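Local coordinates for protein phosphoribosylformylglycinamidine cyclo-ligase (Thermus thermophilus HB8, PDB 5AVM) that probably catalyses the ATP-dependent ring closure of formylglycinamidine ribonucleotide to 5-aminoimidazole ribonucleotide in de novo purine biosynthesis, at residues B[108-118]-B[145-153]; B[206-217]-B[274-282]. One frame throughout, in Å; residues are numbered along the deposited sequence.

Contact 1 (B[108-118]-B[145-153]); sequences SHLDEGVLAAL and YREGAWDIA
Trp150 lies against the start of helix 112-129, with Leu110, Val114, Leu115 and Leu118 gathered round its indole. This is helix-on-sheet packing in the N-terminal domain of the AIR synthase family, and Trp150 opens strand 150-161 of the four-stranded mixed sheet. The nearest side-chain carbon is Val114 CG2, 3.2 Å from Trp150 CZ2. Leu118 CD1 sits over one face of the six-membered ring, 4.0 Å from its centroid, in a CH-pi contact displaced toward the rim. Leu115 CD1 comes to the ring edge, 3.6 Å from Trp150 CH2. Leu110 CD2 approaches the same CH2 obliquely. Trp150 CG is anti to its own carbonyl carbon (chi1 -81°), and this turns the indole toward the helix. With an alanine here, a gap is likely to open between the four aliphatic side chains, and the first turns of the helix would lose their packing on the strand. Two residues along the strand, Leu118 CD2 and Ile152 CD1 meet tip to tip at 3.6 Å. The loop before the helix is tied to the other segment by a backbone hydrogen bond from Ser108 N to Ala149 O, 3.0 Å. Water 2 accepts from His109 N and donates to that same oxygen.

Further out, Leu71 of helix 66-72 and Leu105 and Ala107 of strand 97-107 also touch Trp150. Arg146 to Ala149 form a type II beta turn, with Gly148 at positive phi. Tyr145 directs its hydroxyl away from this contact, to Tyr145 of the second subunit. Water 1 bridges the segments just before the turn: it lies 2.5 Å from Ser108 OG and donates to Tyr145 O.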
loop_
_atom_site.group_PDB
_atom_site.type_symbol
_atom_site.label_atom_id
_atom_site.label_comp_id
_atom_site.label_asym_id
_atom_site.label_seq_id
_atom_site.Cartn_x
_atom_site.Cartn_y
_atom_site.Cartn_z
ATOM N N SER B 108 15.681 -4.783 2.150
ATOM C CA SER B 108 16.641 -5.114 3.195
ATOM C C SER B 108 17.536 -3.882 3.279
ATOM O O SER B 108 17.866 -3.396 4.361
ATOM C CB SER B 108 17.462 -6.337 2.786
ATOM O OG SER B 108 18.477 -6.611 3.730
ATOM N N HIS B 109 17.920 -3.378 2.113
ATOM C CA HIS B 109 18.737 -2.188 2.040
ATOM C C HIS B 109 18.418 -1.401 0.779
ATOM O O HIS B 109 18.639 -1.867 -0.337
ATOM C CB HIS B 109 20.220 -2.538 2.082
ATOM C CG HIS B 109 21.108 -1.334 2.114
ATOM N ND1 HIS B 109 21.413 -0.606 0.984
ATOM C CD2 HIS B 109 21.692 -0.683 3.148
ATOM C CE1 HIS B 109 22.145 0.443 1.320
ATOM N NE2 HIS B 109 22.328 0.420 2.628
ATOM N N LEU B 110 17.893 -0.200 0.974
ATOM C CA LEU B 110 17.519 0.687 -0.118
ATOM C C LEU B 110 18.725 1.130 -0.953
ATOM O O LEU B 110 19.168 2.277 -0.868
ATOM C CB LEU B 110 16.794 1.914 0.455
ATOM C CG LEU B 110 15.534 1.617 1.274
ATOM C CD1 LEU B 110 15.073 2.875 1.978
ATOM C CD2 LEU B 110 14.438 1.079 0.360
ATOM N N ASP B 111 19.241 0.219 -1.771
ATOM C CA ASP B 111 20.389 0.510 -2.620
ATOM C C ASP B 111 20.140 1.772 -3.433
ATOM O O ASP B 111 19.165 1.835 -4.177
ATOM C CB ASP B 111 20.642 -0.655 -3.581
ATOM C CG ASP B 111 22.105 -1.033 -3.663
ATOM O OD1 ASP B 111 22.582 -1.734 -2.744
ATOM O OD2 ASP B 111 22.777 -0.622 -4.634
ATOM N N GLU B 112 21.017 2.769 -3.304
ATOM C CA GLU B 112 20.854 4.013 -4.057
ATOM C C GLU B 112 20.689 3.706 -5.542
ATOM O O GLU B 112 19.857 4.297 -6.226
ATOM C CB GLU B 112 22.056 4.950 -3.851
ATOM C CG GLU B 112 22.041 6.185 -4.773
ATOM C CD GLU B 112 22.969 7.316 -4.321
ATOM O OE1 GLU B 112 24.197 7.092 -4.203
ATOM O OE2 GLU B 112 22.459 8.437 -4.092
ATOM N N GLY B 113 21.486 2.771 -6.036
ATOM C CA GLY B 113 21.391 2.407 -7.431
ATOM C C GLY B 113 19.994 1.952 -7.805
ATOM O O GLY B 113 19.262 2.687 -8.464
ATOM N N VAL B 114 19.615 0.751 -7.369
ATOM C CA VAL B 114 18.303 0.191 -7.696
ATOM C C VAL B 114 17.103 1.002 -7.202
ATOM O O VAL B 114 15.999 0.843 -7.713
ATOM C CB VAL B 114 18.159 -1.269 -7.184
ATOM C CG1 VAL B 114 19.512 -1.967 -7.201
ATOM C CG2 VAL B 114 17.543 -1.291 -5.808
ATOM N N LEU B 115 17.303 1.864 -6.212
ATOM C CA LEU B 115 16.201 2.680 -5.715
ATOM C C LEU B 115 15.865 3.734 -6.761
ATOM O O LEU B 115 14.700 3.974 -7.065
ATOM C CB LEU B 115 16.588 3.368 -4.407
ATOM C CG LEU B 115 15.556 4.357 -3.866
ATOM C CD1 LEU B 115 14.261 3.624 -3.515
ATOM C CD2 LEU B 115 16.126 5.057 -2.649
ATOM N N ALA B 116 16.904 4.351 -7.312
ATOM C CA ALA B 116 16.739 5.378 -8.322
ATOM C C ALA B 116 16.160 4.800 -9.605
ATOM O O ALA B 116 15.314 5.424 -10.241
ATOM C CB ALA B 116 18.079 6.040 -8.607
ATOM N N ALA B 117 16.626 3.611 -9.982
ATOM C CA ALA B 117 16.162 2.937 -11.194
ATOM C C ALA B 117 14.697 2.541 -11.087
ATOM O O ALA B 117 14.000 2.455 -12.098
ATOM C CB ALA B 117 17.004 1.713 -11.466
ATOM N N LEU B 118 14.240 2.288 -9.861
ATOM C CA LEU B 118 12.846 1.934 -9.617
ATOM C C LEU B 118 12.011 3.207 -9.694
ATOM O O LEU B 118 11.046 3.277 -10.452
ATOM C CB LEU B 118 12.684 1.288 -8.241
ATOM C CG LEU B 118 13.171 -0.155 -8.105
ATOM C CD1 LEU B 118 12.987 -0.631 -6.667
ATOM C CD2 LEU B 118 12.401 -1.043 -9.084
ATOM N N TYR B 145 13.312 -8.260 5.760
ATOM C CA TYR B 145 13.644 -8.738 4.424
ATOM C C TYR B 145 14.899 -9.596 4.285
ATOM O O TYR B 145 15.871 -9.423 5.022
ATOM C CB TYR B 145 13.763 -7.534 3.483
ATOM C CG TYR B 145 12.451 -6.828 3.284
ATOM C CD1 TYR B 145 11.512 -7.320 2.380
ATOM C CD2 TYR B 145 12.107 -5.718 4.063
ATOM C CE1 TYR B 145 10.256 -6.731 2.258
ATOM C CE2 TYR B 145 10.849 -5.118 3.952
ATOM C CZ TYR B 145 9.926 -5.634 3.046
ATOM O OH TYR B 145 8.672 -5.072 2.933
ATOM N N ARG B 146 14.857 -10.522 3.326
ATOM C CA ARG B 146 15.988 -11.392 3.023
ATOM C C ARG B 146 17.029 -10.446 2.438
ATOM O O ARG B 146 16.682 -9.410 1.869
ATOM C CB ARG B 146 15.604 -12.447 1.973
ATOM C CG ARG B 146 14.682 -13.564 2.463
ATOM C CD ARG B 146 15.350 -14.372 3.557
ATOM N NE ARG B 146 14.589 -15.552 3.967
ATOM C CZ ARG B 146 14.965 -16.366 4.951
ATOM N NH1 ARG B 146 16.084 -16.126 5.624
ATOM N NH2 ARG B 146 14.224 -17.420 5.264
ATOM N N GLU B 147 18.300 -10.791 2.581
ATOM C CA GLU B 147 19.370 -9.948 2.068
ATOM C C GLU B 147 19.151 -9.600 0.608
ATOM O O GLU B 147 18.827 -10.473 -0.199
ATOM C CB GLU B 147 20.711 -10.660 2.210
ATOM C CG GLU B 147 21.881 -9.872 1.660
ATOM C CD GLU B 147 22.117 -8.597 2.431
ATOM O OE1 GLU B 147 21.198 -7.752 2.481
ATOM O OE2 GLU B 147 23.224 -8.443 2.992
ATOM N N GLY B 148 19.329 -8.324 0.273
ATOM C CA GLY B 148 19.170 -7.874 -1.102
ATOM C C GLY B 148 17.758 -7.869 -1.663
ATOM O O GLY B 148 17.551 -7.458 -2.805
ATOM N N ALA B 149 16.788 -8.311 -0.866
ATOM C CA ALA B 149 15.397 -8.366 -1.302
ATOM C C ALA B 149 14.669 -7.020 -1.231
ATOM O O ALA B 149 15.022 -6.139 -0.440
ATOM C CB ALA B 149 14.635 -9.413 -0.491
ATOM N N TRP B 150 13.643 -6.892 -2.075
ATOM C CA TRP B 150 12.807 -5.698 -2.181
ATOM C C TRP B 150 11.348 -6.101 -2.353
ATOM O O TRP B 150 11.050 -7.194 -2.823
ATOM C CB TRP B 150 13.183 -4.870 -3.410
ATOM C CG TRP B 150 14.363 -3.966 -3.279
ATOM C CD1 TRP B 150 15.682 -4.318 -3.273
ATOM C CD2 TRP B 150 14.326 -2.538 -3.177
ATOM N NE1 TRP B 150 16.469 -3.195 -3.179
ATOM C CE2 TRP B 150 15.661 -2.090 -3.117
ATOM C CE3 TRP B 150 13.288 -1.590 -3.132
ATOM C CZ2 TRP B 150 15.986 -0.736 -3.010
ATOM C CZ3 TRP B 150 13.614 -0.245 -3.028
ATOM C CH2 TRP B 150 14.951 0.169 -2.969
ATOM N N ASP B 151 10.443 -5.205 -1.983
ATOM C CA ASP B 151 9.017 -5.443 -2.141
ATOM C C ASP B 151 8.483 -4.151 -2.740
ATOM O O ASP B 151 8.573 -3.082 -2.137
ATOM C CB ASP B 151 8.340 -5.713 -0.798
ATOM C CG ASP B 151 6.909 -6.197 -0.955
ATOM O OD1 ASP B 151 6.254 -5.814 -1.939
ATOM O OD2 ASP B 151 6.428 -6.952 -0.089
ATOM N N ILE B 152 7.940 -4.256 -3.943
ATOM C CA ILE B 152 7.414 -3.105 -4.644
ATOM C C ILE B 152 5.894 -3.194 -4.663
ATOM O O ILE B 152 5.317 -4.058 -5.328
ATOM C CB ILE B 152 7.980 -3.079 -6.077
ATOM C CG1 ILE B 152 9.511 -3.138 -6.003
ATOM C CG2 ILE B 152 7.499 -1.840 -6.822
ATOM C CD1 ILE B 152 10.194 -3.333 -7.330
ATOM N N ALA B 153 5.257 -2.307 -3.902
ATOM C CA ALA B 153 3.805 -2.258 -3.802
ATOM C C ALA B 153 3.336 -0.854 -4.123
ATOM O O ALA B 153 4.139 0.070 -4.193
ATOM C CB ALA B 153 3.365 -2.646 -2.412
HETATM O O HOH W 1 18.556 -8.214 5.583
HETATM O O HOH W 2 17.612 -4.846 -0.380
#

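Contact 2 (B[206-217]-B[274-282]); sequences VPELGESLKEAL and PVFPYLQRL
Tyr278 and Val275, on one side of helix 275-283, meet the loop 206-212 and the short helix 213-218 in the C-terminal domain. The axes of segments 213-217 and 275-282 run at 121° to each other, 11.6 Å apart. Tyr278 carries its ring anti to the backbone N, which extends it among Val206, Glu208 and Leu213. Val206 CG1 lies over one ring face, 4.3 Å from the centroid, as a CH-pi contact. Leu213 CD2 comes to the ring edge instead, 3.7 Å from Tyr278 CE2.

Glu208 has CG between its backbone N and carbonyl carbon (chi1 55°), and the chain then runs out extended. Its carboxylate passes the tyrosine ring to reach Arg281, whose own chain bends at chi3. Arg281 NH1 donates to Glu208 OE2 at 2.8 Å in a salt bridge. The bond uses the syn lone pair of OE2, and the two flat groups are nearly coplanar, 19° apart. The other oxygen, OE1, accepts from water 3, which also donates to Pro274 O. The carboxylate thus reaches Arg281 directly and Pro274 O through the water.

Leu209 CD2 rests on the backbone between Pro274 and Val275. Val275 CG2 presses on Leu217 CD1 at 3.3 Å, a tight carbon contact. Ala216 CB lies more loosely beside the same valine methyl. Ile193 of helix 190-196 touches both Leu217 and Leu279, and Val196 touches Leu282, so helix 190-196 packs against both helices of the contact.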
loop_
_atom_site.group_PDB
_atom_site.type_symbol
_atom_site.label_atom_id
_atom_site.label_comp_id
_atom_site.label_asym_id
_atom_site.label_seq_id
_atom_site.Cartn_x
_atom_site.Cartn_y
_atom_site.Cartn_z
ATOM N N VAL B 206 16.941 -18.107 -26.855
ATOM C CA VAL B 206 16.208 -19.369 -26.849
ATOM C C VAL B 206 15.593 -19.578 -28.234
ATOM O O VAL B 206 15.071 -18.637 -28.836
ATOM C CB VAL B 206 15.087 -19.366 -25.786
ATOM C CG1 VAL B 206 14.357 -20.691 -25.795
ATOM C CG2 VAL B 206 15.674 -19.102 -24.414
ATOM N N PRO B 207 15.656 -20.812 -28.766
ATOM C CA PRO B 207 15.078 -21.044 -30.090
ATOM C C PRO B 207 13.606 -20.670 -30.173
ATOM O O PRO B 207 13.248 -19.634 -30.733
ATOM C CB PRO B 207 15.311 -22.539 -30.310
ATOM C CG PRO B 207 15.282 -23.092 -28.916
ATOM C CD PRO B 207 16.125 -22.081 -28.180
ATOM N N GLU B 208 12.763 -21.515 -29.588
ATOM C CA GLU B 208 11.316 -21.329 -29.605
ATOM C C GLU B 208 10.735 -20.020 -29.065
ATOM O O GLU B 208 9.523 -19.812 -29.150
ATOM C CB GLU B 208 10.653 -22.506 -28.890
ATOM C CG GLU B 208 11.144 -22.752 -27.474
ATOM C CD GLU B 208 10.686 -24.097 -26.934
ATOM O OE1 GLU B 208 9.464 -24.291 -26.757
ATOM O OE2 GLU B 208 11.553 -24.965 -26.695
ATOM N N LEU B 209 11.574 -19.135 -28.527
ATOM C CA LEU B 209 11.078 -17.870 -27.974
ATOM C C LEU B 209 11.239 -16.677 -28.910
ATOM O O LEU B 209 10.353 -15.824 -28.986
ATOM C CB LEU B 209 11.773 -17.549 -26.640
ATOM C CG LEU B 209 11.727 -18.595 -25.522
ATOM C CD1 LEU B 209 12.317 -18.004 -24.253
ATOM C CD2 LEU B 209 10.299 -19.047 -25.281
ATOM N N GLY B 210 12.361 -16.619 -29.624
ATOM C CA GLY B 210 12.612 -15.499 -30.516
ATOM C C GLY B 210 13.382 -14.432 -29.753
ATOM O O GLY B 210 13.659 -13.346 -30.264
ATOM N N GLU B 211 13.730 -14.764 -28.514
ATOM C CA GLU B 211 14.463 -13.876 -27.625
ATOM C C GLU B 211 14.959 -14.743 -26.477
ATOM O O GLU B 211 14.751 -15.959 -26.489
ATOM C CB GLU B 211 13.530 -12.795 -27.085
ATOM C CG GLU B 211 12.510 -13.305 -26.074
ATOM C CD GLU B 211 11.303 -12.398 -25.956
ATOM O OE1 GLU B 211 11.478 -11.165 -26.040
ATOM O OE2 GLU B 211 10.182 -12.913 -25.774
ATOM N N SER B 212 15.595 -14.122 -25.485
ATOM C CA SER B 212 16.122 -14.856 -24.330
ATOM C C SER B 212 15.127 -14.963 -23.176
ATOM O O SER B 212 14.014 -14.430 -23.239
ATOM C CB SER B 212 17.392 -14.182 -23.819
ATOM O OG SER B 212 17.111 -12.882 -23.331
ATOM N N LEU B 213 15.529 -15.662 -22.118
ATOM C CA LEU B 213 14.667 -15.794 -20.955
ATOM C C LEU B 213 14.490 -14.421 -20.308
ATOM O O LEU B 213 13.377 -14.018 -19.975
ATOM C CB LEU B 213 15.270 -16.777 -19.949
ATOM C CG LEU B 213 15.012 -18.250 -20.248
ATOM C CD1 LEU B 213 15.782 -19.119 -19.269
ATOM C CD2 LEU B 213 13.522 -18.525 -20.157
ATOM N N LYS B 214 15.597 -13.705 -20.136
ATOM C CA LYS B 214 15.563 -12.374 -19.535
ATOM C C LYS B 214 14.480 -11.524 -20.211
ATOM O O LYS B 214 13.567 -11.013 -19.560
ATOM C CB LYS B 214 16.929 -11.695 -19.700
ATOM C CG LYS B 214 17.038 -10.309 -19.074
ATOM C CD LYS B 214 18.207 -9.514 -19.669
ATOM C CE LYS B 214 19.541 -10.255 -19.555
ATOM N NZ LYS B 214 20.656 -9.500 -20.184
ATOM N N GLU B 215 14.589 -11.395 -21.530
ATOM C CA GLU B 215 13.656 -10.611 -22.320
ATOM C C GLU B 215 12.212 -11.087 -22.263
ATOM O O GLU B 215 11.289 -10.277 -22.154
ATOM C CB GLU B 215 14.127 -10.570 -23.774
ATOM C CG GLU B 215 15.247 -9.586 -24.004
ATOM C CD GLU B 215 14.846 -8.186 -23.595
ATOM O OE1 GLU B 215 13.900 -7.640 -24.200
ATOM O OE2 GLU B 215 15.468 -7.636 -22.662
ATOM N N ALA B 216 12.017 -12.397 -22.334
ATOM C CA ALA B 216 10.677 -12.959 -22.317
ATOM C C ALA B 216 10.030 -13.015 -20.940
ATOM O O ALA B 216 8.805 -12.953 -20.828
ATOM C CB ALA B 216 10.702 -14.349 -22.932
ATOM N N LEU B 217 10.848 -13.125 -19.895
ATOM C CA LEU B 217 10.345 -13.220 -18.524
ATOM C C LEU B 217 10.203 -11.876 -17.817
ATOM O O LEU B 217 9.445 -11.757 -16.850
ATOM C CB LEU B 217 11.261 -14.126 -17.701
ATOM C CG LEU B 217 10.703 -15.440 -17.151
ATOM C CD1 LEU B 217 10.038 -16.241 -18.246
ATOM C CD2 LEU B 217 11.849 -16.228 -16.532
ATOM N N PRO B 274 4.991 -18.177 -26.016
ATOM C CA PRO B 274 5.867 -19.351 -26.107
ATOM C C PRO B 274 6.659 -19.665 -24.841
ATOM O O PRO B 274 7.086 -20.808 -24.631
ATOM C CB PRO B 274 6.776 -18.999 -27.276
ATOM C CG PRO B 274 6.935 -17.517 -27.115
ATOM C CD PRO B 274 5.516 -17.069 -26.834
ATOM N N VAL B 275 6.856 -18.646 -24.004
ATOM C CA VAL B 275 7.606 -18.804 -22.762
ATOM C C VAL B 275 6.926 -19.747 -21.781
ATOM O O VAL B 275 7.600 -20.341 -20.946
ATOM C CB VAL B 275 7.823 -17.453 -22.057
ATOM C CG1 VAL B 275 6.517 -16.964 -21.450
ATOM C CG2 VAL B 275 8.897 -17.594 -21.004
ATOM N N PHE B 276 5.603 -19.893 -21.881
ATOM C CA PHE B 276 4.867 -20.773 -20.974
ATOM C C PHE B 276 5.142 -22.268 -21.157
ATOM O O PHE B 276 5.652 -22.922 -20.245
ATOM C CB PHE B 276 3.362 -20.512 -21.075
ATOM C CG PHE B 276 2.938 -19.197 -20.490
ATOM C CD1 PHE B 276 3.236 -18.883 -19.166
ATOM C CD2 PHE B 276 2.254 -18.263 -21.262
ATOM C CE1 PHE B 276 2.857 -17.653 -18.623
ATOM C CE2 PHE B 276 1.872 -17.032 -20.729
ATOM C CZ PHE B 276 2.174 -16.727 -19.410
ATOM N N PRO B 277 4.804 -22.836 -22.331
ATOM C CA PRO B 277 5.059 -24.266 -22.523
ATOM C C PRO B 277 6.536 -24.601 -22.364
ATOM O O PRO B 277 6.896 -25.736 -22.058
ATOM C CB PRO B 277 4.536 -24.522 -23.931
ATOM C CG PRO B 277 4.738 -23.202 -24.617
ATOM C CD PRO B 277 4.284 -22.227 -23.572
ATOM N N TYR B 278 7.383 -23.597 -22.573
ATOM C CA TYR B 278 8.823 -23.756 -22.432
ATOM C C TYR B 278 9.132 -23.979 -20.954
ATOM O O TYR B 278 9.812 -24.933 -20.584
ATOM C CB TYR B 278 9.546 -22.504 -22.926
ATOM C CG TYR B 278 11.037 -22.593 -22.755
ATOM C CD1 TYR B 278 11.777 -23.550 -23.447
ATOM C CD2 TYR B 278 11.705 -21.765 -21.855
ATOM C CE1 TYR B 278 13.145 -23.685 -23.241
ATOM C CE2 TYR B 278 13.073 -21.891 -21.641
ATOM C CZ TYR B 278 13.783 -22.854 -22.333
ATOM O OH TYR B 278 15.128 -23.004 -22.104
ATOM N N LEU B 279 8.628 -23.089 -20.106
ATOM C CA LEU B 279 8.832 -23.208 -18.670
ATOM C C LEU B 279 8.263 -24.558 -18.250
ATOM O O LEU B 279 8.915 -25.345 -17.570
ATOM C CB LEU B 279 8.091 -22.082 -17.943
ATOM C CG LEU B 279 8.537 -20.661 -18.283
ATOM C CD1 LEU B 279 7.581 -19.653 -17.670
ATOM C CD2 LEU B 279 9.956 -20.452 -17.787
ATOM N N GLN B 280 7.033 -24.808 -18.673
ATOM C CA GLN B 280 6.331 -26.047 -18.381
ATOM C C GLN B 280 7.223 -27.258 -18.654
ATOM O O GLN B 280 7.422 -28.105 -17.782
ATOM C CB GLN B 280 5.069 -26.106 -19.242
ATOM C CG GLN B 280 4.314 -27.412 -19.239
ATOM C CD GLN B 280 3.057 -27.325 -20.083
ATOM O OE1 GLN B 280 3.058 -26.711 -21.151
ATOM N NE2 GLN B 280 1.982 -27.945 -19.616
ATOM N N ARG B 281 7.766 -27.331 -19.866
ATOM C CA ARG B 281 8.636 -28.435 -20.263
ATOM C C ARG B 281 9.906 -28.504 -19.417
ATOM O O ARG B 281 10.281 -29.577 -18.938
ATOM C CB ARG B 281 9.025 -28.293 -21.736
ATOM C CG ARG B 281 8.405 -29.315 -22.681
ATOM C CD ARG B 281 8.963 -29.124 -24.087
ATOM N NE ARG B 281 10.423 -29.132 -24.068
ATOM C CZ ARG B 281 11.189 -28.272 -24.733
ATOM N NH1 ARG B 281 10.629 -27.325 -25.482
ATOM N NH2 ARG B 281 12.516 -28.349 -24.632
ATOM N N LEU B 282 10.566 -27.358 -19.245
ATOM C CA LEU B 282 11.806 -27.270 -18.472
ATOM C C LEU B 282 11.585 -27.682 -17.026
ATOM O O LEU B 282 12.382 -28.430 -16.451
ATOM C CB LEU B 282 12.357 -25.844 -18.518
ATOM C CG LEU B 282 13.686 -25.569 -17.808
ATOM C CD1 LEU B 282 14.817 -26.278 -18.528
ATOM C CD2 LEU B 282 13.942 -24.075 -17.775
HETATM O O HOH W 3 7.462 -22.372 -26.652
#

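From the N terminus, the chain first builds the four-stranded sheet of the N-terminal domain. Contact 1 closes the excursion from strand 97-107 through helix 112-129 and strand 137-140 to strand 150-161, with 26 residues between its segments. The chain then continues through strand 176-181, part of the second sheet. Contact 2 closes a longer loop of 56 residues and brings helix 275-283 beside helix 213-218. The contacts follow in series and neither nest nor cross. The centres of contact 1 and contact 2 are about 27 Å apart. Contact 1 joins helix to sheet beside the subunit interface; contact 2 joins a loop and short helix to helix 275-283, and no other chain of the assembly touches it.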